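Local coordinates for protein ADP-ribosylating toxin CARDS (Mycoplasma pneumoniae, PDB 4TLV) that transfers ADP-ribose from NAD+ to target proteins as a mono-ADP-ribosylating toxin and causes vacuolization of mammalian cells, at residues Phe63-Glu69 with Gly167-Thr173; Asp219-Ser225 with Ala266-Leu272; Glu273-Val277 with Gln312-Phe316; Phe316-Arg322 with Met434-Phe440. All blocks are in the same frame, centred on the assembly; numbering follows the deposited sequence.

Contact 1: residues Phe63-Glu69 with Gly167-Thr173; sequences FGSWLRE and GRVVETT
Leu-67 and Val-169 form a hydrogen-bonded antiparallel pair in the mono-ADP-ribosyltransferase domain. Val-169 N gives a short bond of 2.7 Å to Leu-67 O. The return bond, Leu-67 N to Val-169 O, is longer at 3.3 Å. Arg-168 adds a side-chain bond: its chain bends at chi2 (-89°), which brings NH1 to 2.9 Å from Trp-66 O. One water accepts from Trp-66 NE1, at the edge of the indole, and donates to Gly-64 O and Glu-171 O.

Arg-68 CG lies 3.4 Å above the centre of the Arg-168 guanidinium. The two guanidinium groups are like charges in close contact, with Arg-68 NE 3.6 Å from Arg-168 NH2.

Packing centres on the Trp-66 indole. Val-170 covers one face: its CA makes a CH-pi contact with the five-membered ring, 6° off the normal. Its CG2 lies 3.8 Å from Trp-66 CH2. Glu-171 crosses Leu-67 at about a right angle, with Glu-171 OE2 3.5 Å from Leu-67 CG.

Strand 67-68 is an outermost strand of the five-stranded antiparallel sheet, paired with strand 168-181. That strand is followed in the sheet by 146-156, whose Ala-154 and Pro-156 touch Glu-171.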
# COMPACT_ATOMS: atom_id res chain seq x y z
N PHE A 63 4.92 -6.67 14.23
CA PHE A 63 4.75 -7.50 15.42
C PHE A 63 4.77 -9.00 15.07
O PHE A 63 4.94 -9.85 15.95
CB PHE A 63 3.46 -7.08 16.14
CG PHE A 63 3.37 -7.57 17.56
CD1 PHE A 63 4.25 -7.11 18.52
CD2 PHE A 63 2.38 -8.47 17.94
CE1 PHE A 63 4.15 -7.54 19.84
CE2 PHE A 63 2.28 -8.90 19.24
CZ PHE A 63 3.17 -8.44 20.19
N GLY A 64 4.60 -9.32 13.79
CA GLY A 64 4.74 -10.69 13.32
C GLY A 64 6.14 -11.11 12.88
O GLY A 64 6.28 -12.10 12.15
N SER A 65 7.17 -10.36 13.27
CA SER A 65 8.55 -10.73 12.94
C SER A 65 8.87 -12.14 13.42
O SER A 65 8.44 -12.53 14.51
CB SER A 65 9.54 -9.78 13.62
OG SER A 65 9.46 -8.48 13.08
N TRP A 66 9.65 -12.88 12.63
CA TRP A 66 9.90 -14.28 12.92
C TRP A 66 11.00 -14.45 13.98
O TRP A 66 11.88 -13.61 14.10
CB TRP A 66 10.29 -15.02 11.65
CG TRP A 66 9.23 -15.06 10.58
CD1 TRP A 66 7.98 -14.48 10.61
CD2 TRP A 66 9.34 -15.71 9.32
NE1 TRP A 66 7.31 -14.76 9.44
CE2 TRP A 66 8.13 -15.51 8.63
CE3 TRP A 66 10.36 -16.46 8.70
CZ2 TRP A 66 7.90 -16.02 7.35
CZ3 TRP A 66 10.13 -16.96 7.44
CH2 TRP A 66 8.91 -16.74 6.77
N LEU A 67 10.93 -15.53 14.74
CA LEU A 67 11.86 -15.71 15.86
C LEU A 67 13.06 -16.55 15.46
O LEU A 67 12.97 -17.36 14.55
CB LEU A 67 11.17 -16.40 17.04
CG LEU A 67 9.87 -15.80 17.57
CD1 LEU A 67 9.50 -16.51 18.87
CD2 LEU A 67 10.02 -14.32 17.81
N ARG A 68 14.16 -16.38 16.18
CA ARG A 68 15.28 -17.32 16.11
C ARG A 68 14.85 -18.65 16.73
O ARG A 68 13.87 -18.71 17.47
CB ARG A 68 16.49 -16.78 16.87
CG ARG A 68 17.08 -15.52 16.29
CD ARG A 68 18.26 -15.04 17.12
NE ARG A 68 18.92 -13.88 16.52
CZ ARG A 68 19.83 -13.96 15.54
NH1 ARG A 68 20.19 -15.14 15.06
NH2 ARG A 68 20.37 -12.85 15.05
N GLU A 69 15.60 -19.71 16.43
CA GLU A 69 15.33 -21.06 16.94
C GLU A 69 15.76 -21.26 18.39
O GLU A 69 16.76 -21.91 18.65
CB GLU A 69 16.04 -22.09 16.05
CG GLU A 69 15.60 -22.07 14.61
CD GLU A 69 16.19 -23.19 13.78
OE1 GLU A 69 17.43 -23.41 13.82
OE2 GLU A 69 15.41 -23.86 13.06
N GLY A 167 16.26 -20.90 9.12
CA GLY A 167 16.49 -20.97 10.56
C GLY A 167 15.65 -20.02 11.40
O GLY A 167 15.94 -19.82 12.59
N ARG A 168 14.62 -19.43 10.80
CA ARG A 168 13.71 -18.55 11.54
C ARG A 168 12.33 -19.19 11.65
O ARG A 168 11.92 -19.93 10.77
CB ARG A 168 13.59 -17.17 10.86
CG ARG A 168 14.81 -16.28 11.09
CD ARG A 168 14.65 -15.47 12.34
NE ARG A 168 15.80 -14.61 12.60
CZ ARG A 168 15.84 -13.69 13.55
NH1 ARG A 168 14.79 -13.48 14.34
NH2 ARG A 168 16.95 -12.97 13.71
N VAL A 169 11.62 -18.90 12.74
CA VAL A 169 10.35 -19.55 13.02
C VAL A 169 9.18 -18.68 12.56
O VAL A 169 9.04 -17.55 13.01
CB VAL A 169 10.18 -19.80 14.52
CG1 VAL A 169 8.84 -20.46 14.79
CG2 VAL A 169 11.33 -20.65 15.04
N VAL A 170 8.36 -19.22 11.66
CA VAL A 170 7.25 -18.48 11.07
C VAL A 170 6.20 -18.13 12.12
O VAL A 170 5.65 -19.02 12.77
CB VAL A 170 6.58 -19.29 9.94
CG1 VAL A 170 5.40 -18.52 9.35
CG2 VAL A 170 7.59 -19.64 8.84
N GLU A 171 5.92 -16.84 12.26
CA GLU A 171 4.96 -16.34 13.21
C GLU A 171 3.81 -15.64 12.51
O GLU A 171 3.97 -15.12 11.40
CB GLU A 171 5.61 -15.31 14.14
CG GLU A 171 6.80 -15.83 14.91
CD GLU A 171 6.40 -16.60 16.15
OE1 GLU A 171 5.46 -16.18 16.85
OE2 GLU A 171 7.06 -17.62 16.43
N THR A 172 2.67 -15.60 13.17
CA THR A 172 1.59 -14.73 12.74
C THR A 172 1.08 -13.97 13.97
O THR A 172 1.59 -14.17 15.07
CB THR A 172 0.48 -15.51 11.98
OG1 THR A 172 -0.42 -14.59 11.36
CG2 THR A 172 -0.30 -16.44 12.92
N THR A 173 0.12 -13.09 13.78
CA THR A 173 -0.39 -12.30 14.89
C THR A 173 -1.86 -12.60 15.07
O THR A 173 -2.52 -13.08 14.15
CB THR A 173 -0.20 -10.80 14.66
OG1 THR A 173 -0.81 -10.44 13.41
CG2 THR A 173 1.29 -10.47 14.58
O HOH W 1 4.86 -12.91 10.01

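Contact 2: residues Asp219-Ser225 with Ala266-Leu272; sequences DVSEGTS and ASSVKEL. With SO4 (sulfate ion), chain H.
Ser-268 OG makes a very short hydrogen bond to Asp-219 OD1, 2.5 Å long. The same hydroxyl oxygen accepts from Gly-223 N at 2.9 Å, so it ties the Asp-219 carboxylate to the following turn. Ser-268 OG sits between its own backbone N and carbonyl carbon (chi1 60°), which turns it toward both partners.

The Asp-219 carboxylate is held at both oxygens. OD2 receives Ser-268 N on its syn lone pair. OD1 also accepts from Ser-221 N, which closes an Asx turn. These bonds fix the rotation of the carboxylate, and Ala-266 CB packs 3.3 Å from Asp-219 CG. A water bridges OD2 and Ser-267 N. Ser-267 OG donates to a sulfate ion, probably from the crystallisation liquor, also hydrogen-bonded to Lys-253 NZ.

Ser-221 to Thr-224 form a type I' beta turn. Its backbone is gripped twice more: Glu-222 N donates to Glu-271 OE1 at 2.8 Å, nearly along the C-O axis, and Ala-266 N donates to Gly-223 O at 3.1 Å from above the carbonyl plane. Leu-272 CD2 packs on Glu-222 CB at 3.6 Å. Glu-271 and Leu-272 belong to the KELED motif, involved in host ER trafficking.

The turn joins strands 214-219 and 225-226, in a region that probably forms part of the NAD+ pocket. The 3-10 segment 267-271 lies between strands 253-258 and 278-281.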
# COMPACT_ATOMS: atom_id res chain seq x y z
N ASP A 219 14.50 -5.01 10.28
CA ASP A 219 14.19 -6.16 9.43
C ASP A 219 13.07 -6.96 10.12
O ASP A 219 13.29 -7.55 11.18
CB ASP A 219 15.44 -7.03 9.27
CG ASP A 219 15.22 -8.23 8.39
OD1 ASP A 219 14.05 -8.61 8.16
OD2 ASP A 219 16.23 -8.79 7.91
N VAL A 220 11.88 -6.98 9.52
CA VAL A 220 10.75 -7.67 10.15
C VAL A 220 10.30 -8.93 9.41
O VAL A 220 9.13 -9.30 9.45
CB VAL A 220 9.56 -6.71 10.44
CG1 VAL A 220 9.95 -5.70 11.51
CG2 VAL A 220 9.08 -6.01 9.14
N SER A 221 11.27 -9.57 8.74
CA SER A 221 11.14 -10.88 8.10
C SER A 221 10.64 -10.81 6.67
O SER A 221 9.97 -9.86 6.28
CB SER A 221 10.26 -11.84 8.91
OG SER A 221 10.66 -11.89 10.27
N GLU A 222 11.01 -11.83 5.90
CA GLU A 222 10.62 -11.95 4.51
C GLU A 222 10.95 -10.72 3.68
O GLU A 222 10.21 -10.34 2.77
CB GLU A 222 9.14 -12.31 4.40
CG GLU A 222 8.90 -13.74 4.84
CD GLU A 222 7.44 -14.11 4.79
OE1 GLU A 222 6.62 -13.42 5.45
OE2 GLU A 222 7.13 -15.08 4.08
N GLY A 223 12.09 -10.11 4.00
CA GLY A 223 12.60 -9.00 3.21
C GLY A 223 11.99 -7.66 3.57
O GLY A 223 12.33 -6.63 2.97
N THR A 224 11.08 -7.66 4.53
CA THR A 224 10.28 -6.48 4.85
C THR A 224 11.04 -5.50 5.74
O THR A 224 11.65 -5.92 6.72
CB THR A 224 8.95 -6.90 5.53
OG1 THR A 224 8.27 -7.81 4.66
CG2 THR A 224 8.05 -5.71 5.80
N SER A 225 11.01 -4.22 5.38
CA SER A 225 11.61 -3.16 6.19
C SER A 225 10.54 -2.47 7.02
O SER A 225 9.43 -2.26 6.54
CB SER A 225 12.23 -2.09 5.27
OG SER A 225 13.09 -2.66 4.31
N ALA A 266 15.38 -6.30 3.05
CA ALA A 266 16.18 -6.69 4.21
C ALA A 266 16.82 -8.08 4.00
O ALA A 266 16.40 -8.82 3.09
CB ALA A 266 15.31 -6.68 5.46
N SER A 267 17.83 -8.42 4.81
CA SER A 267 18.52 -9.72 4.72
C SER A 267 17.56 -10.90 4.74
O SER A 267 17.82 -11.93 4.11
CB SER A 267 19.51 -9.91 5.89
OG SER A 267 20.52 -8.92 5.90
N SER A 268 16.46 -10.74 5.47
CA SER A 268 15.49 -11.82 5.67
C SER A 268 14.79 -12.20 4.38
O SER A 268 14.00 -13.16 4.36
CB SER A 268 14.45 -11.41 6.73
OG SER A 268 13.76 -10.23 6.32
N VAL A 269 15.06 -11.47 3.30
CA VAL A 269 14.53 -11.83 2.00
C VAL A 269 14.98 -13.27 1.64
O VAL A 269 14.33 -13.95 0.84
CB VAL A 269 14.93 -10.79 0.91
CG1 VAL A 269 16.36 -10.99 0.47
CG2 VAL A 269 14.00 -10.84 -0.31
N LYS A 270 16.05 -13.75 2.26
CA LYS A 270 16.52 -15.11 2.00
C LYS A 270 15.56 -16.18 2.54
O LYS A 270 15.70 -17.35 2.22
CB LYS A 270 17.90 -15.34 2.58
CG LYS A 270 17.95 -15.38 4.08
CD LYS A 270 19.36 -15.73 4.54
CE LYS A 270 19.48 -15.59 6.05
NZ LYS A 270 20.88 -15.92 6.47
N GLU A 271 14.60 -15.78 3.37
CA GLU A 271 13.58 -16.69 3.88
C GLU A 271 12.55 -17.11 2.82
O GLU A 271 11.80 -18.06 3.05
CB GLU A 271 12.84 -16.04 5.07
CG GLU A 271 13.72 -15.80 6.29
CD GLU A 271 13.14 -14.81 7.29
OE1 GLU A 271 12.15 -14.12 6.98
OE2 GLU A 271 13.70 -14.71 8.41
N LEU A 272 12.47 -16.38 1.70
CA LEU A 272 11.33 -16.59 0.79
C LEU A 272 11.40 -17.93 0.09
O LEU A 272 12.47 -18.34 -0.35
CB LEU A 272 11.25 -15.47 -0.27
CG LEU A 272 11.14 -14.04 0.29
CD1 LEU A 272 10.97 -13.05 -0.85
CD2 LEU A 272 9.98 -13.94 1.26
S SO4 H . 22.62 -10.66 8.35
O1 SO4 H . 22.03 -10.05 9.54
O2 SO4 H . 22.65 -9.68 7.27
O3 SO4 H . 21.84 -11.83 7.98
O4 SO4 H . 23.99 -11.07 8.66
O HOH W 2 18.58 -7.01 7.33

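Contact 3: residues Glu273-Val277 with Gln312-Phe316; sequences EDTPV and QTIFF
Ile-314 packs against Asp-274 and Pro-276 where the chain enters D2, a beta-trefoil domain. The two branches of Ile-314 do different work. Its chi1 of -56° sets CG1 beside the backbone N, which places CG2 anti to that N. CG2 meets Asp-274 CB at 3.8 Å, the two side chains crossing at about a right angle, and also touches Thr-275 N. CG1 lies anti to the carbonyl carbon, and chi2 of -57° then brings CD1 alongside the proline ring, 3.8 Å from Pro-276 CD. The polar end of Asp-274 is taken by a salt bridge to Lys-326.

On the other flank Val-277 CG2 lies 4.0 Å from Phe-315 CB. Again the side chains cross nearly at right angles. Leu-290 of strand 287-293 touches both residues.

The backbones are joined by one long bond, Phe-315 N to Thr-275 O, with the donor tilted 26° from the carbonyl plane. Pro-276 CA adds a CA-H...O contact to Thr-313 O. A water bridges the backbones on each side of this bond. One donates to Phe-315 O and accepts from Thr-275 N. The other accepts from Val-277 N at 2.9 Å and donates to Thr-313 O at 2.7 Å.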
# COMPACT_ATOMS: atom_id res chain seq x y z
N GLU A 273 10.26 -18.60 -0.02
CA GLU A 273 10.13 -19.87 -0.73
C GLU A 273 8.90 -19.80 -1.60
O GLU A 273 7.96 -19.09 -1.28
CB GLU A 273 9.95 -21.05 0.25
CG GLU A 273 11.06 -21.21 1.26
CD GLU A 273 10.64 -22.00 2.51
OE1 GLU A 273 9.41 -22.23 2.74
OE2 GLU A 273 11.55 -22.37 3.28
N ASP A 274 8.91 -20.55 -2.70
CA ASP A 274 7.75 -20.66 -3.57
C ASP A 274 6.72 -21.58 -2.93
O ASP A 274 7.03 -22.74 -2.63
CB ASP A 274 8.17 -21.21 -4.93
CG ASP A 274 8.95 -20.20 -5.76
OD1 ASP A 274 8.97 -19.00 -5.42
OD2 ASP A 274 9.53 -20.63 -6.78
N THR A 275 5.51 -21.09 -2.72
CA THR A 275 4.49 -21.88 -2.05
C THR A 275 3.22 -21.99 -2.89
O THR A 275 2.61 -20.97 -3.25
CB THR A 275 4.09 -21.24 -0.69
OG1 THR A 275 3.63 -19.90 -0.90
CG2 THR A 275 5.29 -21.18 0.26
N PRO A 276 2.80 -23.22 -3.20
CA PRO A 276 1.44 -23.40 -3.73
C PRO A 276 0.44 -23.20 -2.60
O PRO A 276 0.84 -23.15 -1.43
CB PRO A 276 1.44 -24.86 -4.20
CG PRO A 276 2.44 -25.52 -3.28
CD PRO A 276 3.55 -24.50 -3.19
N VAL A 277 -0.84 -23.10 -2.92
CA VAL A 277 -1.86 -22.80 -1.94
C VAL A 277 -2.97 -23.86 -1.97
O VAL A 277 -3.57 -24.10 -3.02
CB VAL A 277 -2.50 -21.42 -2.19
CG1 VAL A 277 -3.55 -21.12 -1.13
CG2 VAL A 277 -1.39 -20.32 -2.21
N GLN A 312 -1.00 -21.41 -13.48
CA GLN A 312 0.16 -21.12 -12.65
C GLN A 312 -0.25 -21.31 -11.18
O GLN A 312 -1.40 -21.09 -10.83
CB GLN A 312 0.70 -19.73 -12.97
CG GLN A 312 1.32 -19.69 -14.38
CD GLN A 312 1.92 -18.34 -14.75
OE1 GLN A 312 2.12 -17.49 -13.88
NE2 GLN A 312 2.20 -18.14 -16.03
N THR A 313 0.69 -21.76 -10.36
CA THR A 313 0.35 -22.40 -9.10
C THR A 313 1.01 -21.76 -7.89
O THR A 313 0.66 -22.09 -6.77
CB THR A 313 0.76 -23.89 -9.12
OG1 THR A 313 2.19 -24.00 -9.16
CG2 THR A 313 0.18 -24.61 -10.34
N ILE A 314 1.98 -20.88 -8.11
CA ILE A 314 2.70 -20.29 -6.98
C ILE A 314 2.21 -18.88 -6.67
O ILE A 314 2.20 -18.01 -7.54
CB ILE A 314 4.23 -20.25 -7.22
CG1 ILE A 314 4.77 -21.66 -7.53
CG2 ILE A 314 4.94 -19.56 -6.03
CD1 ILE A 314 4.47 -22.75 -6.45
N PHE A 315 1.81 -18.66 -5.42
CA PHE A 315 1.29 -17.37 -4.97
C PHE A 315 2.03 -16.91 -3.73
O PHE A 315 2.64 -17.71 -3.02
CB PHE A 315 -0.21 -17.45 -4.66
CG PHE A 315 -1.06 -17.84 -5.84
CD1 PHE A 315 -1.20 -19.18 -6.19
CD2 PHE A 315 -1.72 -16.89 -6.60
CE1 PHE A 315 -1.97 -19.56 -7.27
CE2 PHE A 315 -2.50 -17.26 -7.70
CZ PHE A 315 -2.62 -18.61 -8.03
N PHE A 316 1.97 -15.61 -3.46
CA PHE A 316 2.43 -15.08 -2.19
C PHE A 316 1.51 -13.97 -1.73
O PHE A 316 0.83 -13.33 -2.53
CB PHE A 316 3.89 -14.60 -2.28
CG PHE A 316 4.13 -13.49 -3.27
CD1 PHE A 316 3.94 -12.16 -2.90
CD2 PHE A 316 4.60 -13.77 -4.55
CE1 PHE A 316 4.18 -11.13 -3.81
CE2 PHE A 316 4.86 -12.74 -5.46
CZ PHE A 316 4.63 -11.42 -5.08
O HOH W 3 5.26 -18.14 -2.94
O HOH W 4 -1.38 -23.49 -5.73

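Contact 4: residues Phe316-Arg322 with Met434-Phe440; sequences FWDVYQR and MRAASTF
Met-434 lies flat on the indole of Trp-317, and this is the tight end of the contact. Met-434 CG sits over the centre of the six-membered ring, 3.4 Å from its centroid and 5° off the normal, a CH-pi contact. The sulfur follows at 4.1 Å from the same centroid, a Met-aromatic contact. The chain then bends at chi3 (-90°) and carries CE over toward Trp-317 CH2. The backbones meet just beside: Arg-435 N donates to Trp-317 O at 2.9 Å.

Arg-435 crosses Phe-316 at about a right angle. Its guanidinium lies 9° from parallel to the phenyl ring. Phe-316 CB lies over one face of the guanidinium, offset toward the rim. NH2 of Arg-435 bonds to Glu-273 O.

Residues Asp-318 to Gln-321 form a type I beta turn between strands 315-317 and 323-325 of the D2 beta-trefoil. Segment 434-440 is the passage from D2 into D3. Its residues 434-436 and Ser-438 are partly exposed and form the side nearer solvent. Ala-437 CB presses on the edge of the Tyr-320 ring, 3.4 Å from CE2. Tyr-320 OH lies at the edge of the Phe-440 ring, 3.4 Å from CD2.

The Arg-322 end is buried but hydrated. Within segment 316-322, NE and NH2 both reach Asp-318 OD2 in a side-on salt bridge. This holds Arg-322 so that NH2 also donates to Thr-439 O, 2.9 Å away and close to the guanidinium plane. One water links Asp-318 OD2 to Ser-438 N. Another joins Arg-322 NH1 to Thr-439 OG1.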
# COMPACT_ATOMS: atom_id res chain seq x y z
N PHE A 316 1.97 -15.61 -3.46
CA PHE A 316 2.43 -15.08 -2.19
C PHE A 316 1.51 -13.97 -1.73
O PHE A 316 0.83 -13.33 -2.53
CB PHE A 316 3.89 -14.60 -2.28
CG PHE A 316 4.13 -13.49 -3.27
CD1 PHE A 316 3.94 -12.16 -2.90
CD2 PHE A 316 4.60 -13.77 -4.55
CE1 PHE A 316 4.18 -11.13 -3.81
CE2 PHE A 316 4.86 -12.74 -5.46
CZ PHE A 316 4.63 -11.42 -5.08
N TRP A 317 1.48 -13.75 -0.42
CA TRP A 317 0.67 -12.71 0.19
C TRP A 317 1.67 -11.64 0.62
O TRP A 317 2.60 -11.94 1.38
CB TRP A 317 -0.06 -13.31 1.39
CG TRP A 317 -1.05 -12.39 2.10
CD1 TRP A 317 -1.86 -11.46 1.53
CD2 TRP A 317 -1.32 -12.37 3.49
NE1 TRP A 317 -2.62 -10.83 2.50
CE2 TRP A 317 -2.31 -11.38 3.71
CE3 TRP A 317 -0.83 -13.09 4.59
CZ2 TRP A 317 -2.79 -11.08 4.99
CZ3 TRP A 317 -1.32 -12.81 5.85
CH2 TRP A 317 -2.29 -11.81 6.04
N ASP A 318 1.49 -10.41 0.14
CA ASP A 318 2.46 -9.34 0.42
C ASP A 318 1.98 -8.31 1.46
O ASP A 318 0.88 -8.41 1.97
CB ASP A 318 2.93 -8.65 -0.89
CG ASP A 318 1.86 -7.73 -1.51
OD1 ASP A 318 0.91 -7.30 -0.81
OD2 ASP A 318 1.98 -7.42 -2.71
N VAL A 319 2.83 -7.33 1.77
CA VAL A 319 2.55 -6.40 2.85
C VAL A 319 1.48 -5.37 2.50
O VAL A 319 1.01 -4.65 3.39
CB VAL A 319 3.82 -5.64 3.29
CG1 VAL A 319 4.70 -6.55 4.17
CG2 VAL A 319 4.58 -5.14 2.05
N TYR A 320 1.09 -5.32 1.23
CA TYR A 320 -0.07 -4.51 0.82
C TYR A 320 -1.34 -5.36 0.95
O TYR A 320 -2.42 -4.92 0.58
CB TYR A 320 0.09 -4.02 -0.63
CG TYR A 320 1.24 -3.07 -0.79
CD1 TYR A 320 1.14 -1.76 -0.35
CD2 TYR A 320 2.42 -3.47 -1.37
CE1 TYR A 320 2.21 -0.87 -0.48
CE2 TYR A 320 3.49 -2.60 -1.49
CZ TYR A 320 3.37 -1.31 -1.04
OH TYR A 320 4.43 -0.44 -1.19
N GLN A 321 -1.18 -6.56 1.48
CA GLN A 321 -2.28 -7.52 1.64
C GLN A 321 -2.72 -8.23 0.35
O GLN A 321 -3.79 -8.85 0.33
CB GLN A 321 -3.50 -6.89 2.34
CG GLN A 321 -3.24 -6.40 3.75
CD GLN A 321 -4.51 -5.89 4.45
OE1 GLN A 321 -4.57 -4.60 4.68
NE2 GLN A 321 -5.42 -6.67 4.76
N ARG A 322 -1.91 -8.16 -0.70
CA ARG A 322 -2.30 -8.72 -1.98
C ARG A 322 -1.85 -10.16 -2.08
O ARG A 322 -0.79 -10.53 -1.57
CB ARG A 322 -1.70 -7.93 -3.14
CG ARG A 322 -2.00 -6.42 -3.08
CD ARG A 322 -1.28 -5.69 -4.24
NE ARG A 322 0.17 -5.73 -4.09
CZ ARG A 322 1.00 -4.98 -4.80
NH1 ARG A 322 0.52 -4.12 -5.69
NH2 ARG A 322 2.33 -5.09 -4.64
N MET A 434 2.83 -11.93 5.59
CA MET A 434 2.95 -10.92 4.55
C MET A 434 4.41 -10.61 4.23
O MET A 434 5.12 -10.03 5.04
CB MET A 434 2.18 -9.65 4.96
CG MET A 434 0.68 -9.81 4.92
SD MET A 434 -0.17 -8.45 5.73
CE MET A 434 -0.27 -9.07 7.38
N ARG A 435 4.85 -10.99 3.03
CA ARG A 435 6.24 -10.83 2.62
C ARG A 435 6.41 -9.47 1.94
O ARG A 435 5.42 -8.82 1.57
CB ARG A 435 6.65 -11.94 1.65
CG ARG A 435 6.01 -11.83 0.25
CD ARG A 435 6.78 -12.70 -0.81
NE ARG A 435 6.78 -14.12 -0.44
CZ ARG A 435 7.30 -15.10 -1.17
NH1 ARG A 435 7.84 -14.84 -2.34
NH2 ARG A 435 7.24 -16.36 -0.72
N ALA A 436 7.65 -9.04 1.78
CA ALA A 436 7.93 -7.79 1.09
C ALA A 436 7.37 -7.83 -0.34
O ALA A 436 7.33 -8.87 -0.98
CB ALA A 436 9.45 -7.49 1.08
N ALA A 437 6.92 -6.68 -0.82
CA ALA A 437 6.29 -6.57 -2.13
C ALA A 437 7.33 -6.55 -3.25
O ALA A 437 8.48 -6.20 -3.02
CB ALA A 437 5.44 -5.30 -2.18
N SER A 438 6.91 -6.92 -4.45
CA SER A 438 7.84 -6.99 -5.59
C SER A 438 7.53 -5.98 -6.68
O SER A 438 8.39 -5.69 -7.52
CB SER A 438 7.86 -8.40 -6.18
OG SER A 438 6.65 -8.66 -6.86
N THR A 439 6.31 -5.45 -6.69
CA THR A 439 5.95 -4.34 -7.58
C THR A 439 5.17 -3.28 -6.83
O THR A 439 4.51 -3.56 -5.82
CB THR A 439 5.14 -4.79 -8.82
OG1 THR A 439 3.85 -5.27 -8.42
CG2 THR A 439 5.93 -5.86 -9.62
N PHE A 440 5.24 -2.05 -7.34
CA PHE A 440 4.71 -0.90 -6.62
C PHE A 440 3.91 0.01 -7.54
O PHE A 440 4.20 1.20 -7.68
CB PHE A 440 5.88 -0.16 -5.98
CG PHE A 440 6.73 -1.04 -5.11
CD1 PHE A 440 7.79 -1.76 -5.64
CD2 PHE A 440 6.45 -1.18 -3.76
CE1 PHE A 440 8.57 -2.58 -4.85
CE2 PHE A 440 7.23 -2.01 -2.96
CZ PHE A 440 8.28 -2.71 -3.51
O HOH W 5 4.18 -7.73 -4.53
O HOH W 6 2.00 -3.20 -7.95

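Overall arrangement
Contacts 2 and 4 are buried; contacts 1 and 3 are only partly so. The centre of contact 4 is about 9 Å from the centre of the chain, that of contact 1 about 23 Å. Contact 1 is sheet pairing within the transferase domain. Contact 2 relies on side chains gripping a turn, and contact 3 on apolar branches and water bridges. Contact 4 joins aromatic packing to an arginine-to-carbonyl bond across the segments. Contacts 3 and 4 share Phe-316 and strand 315-317. Contact 2 touches contact 1 through Ser-221 and Trp-66, and contact 4 through Glu-222 and Ala-436. It thereby connects the transferase domain with D2. Contacts 2 and 3 adjoin in sequence and divide the KELED motif.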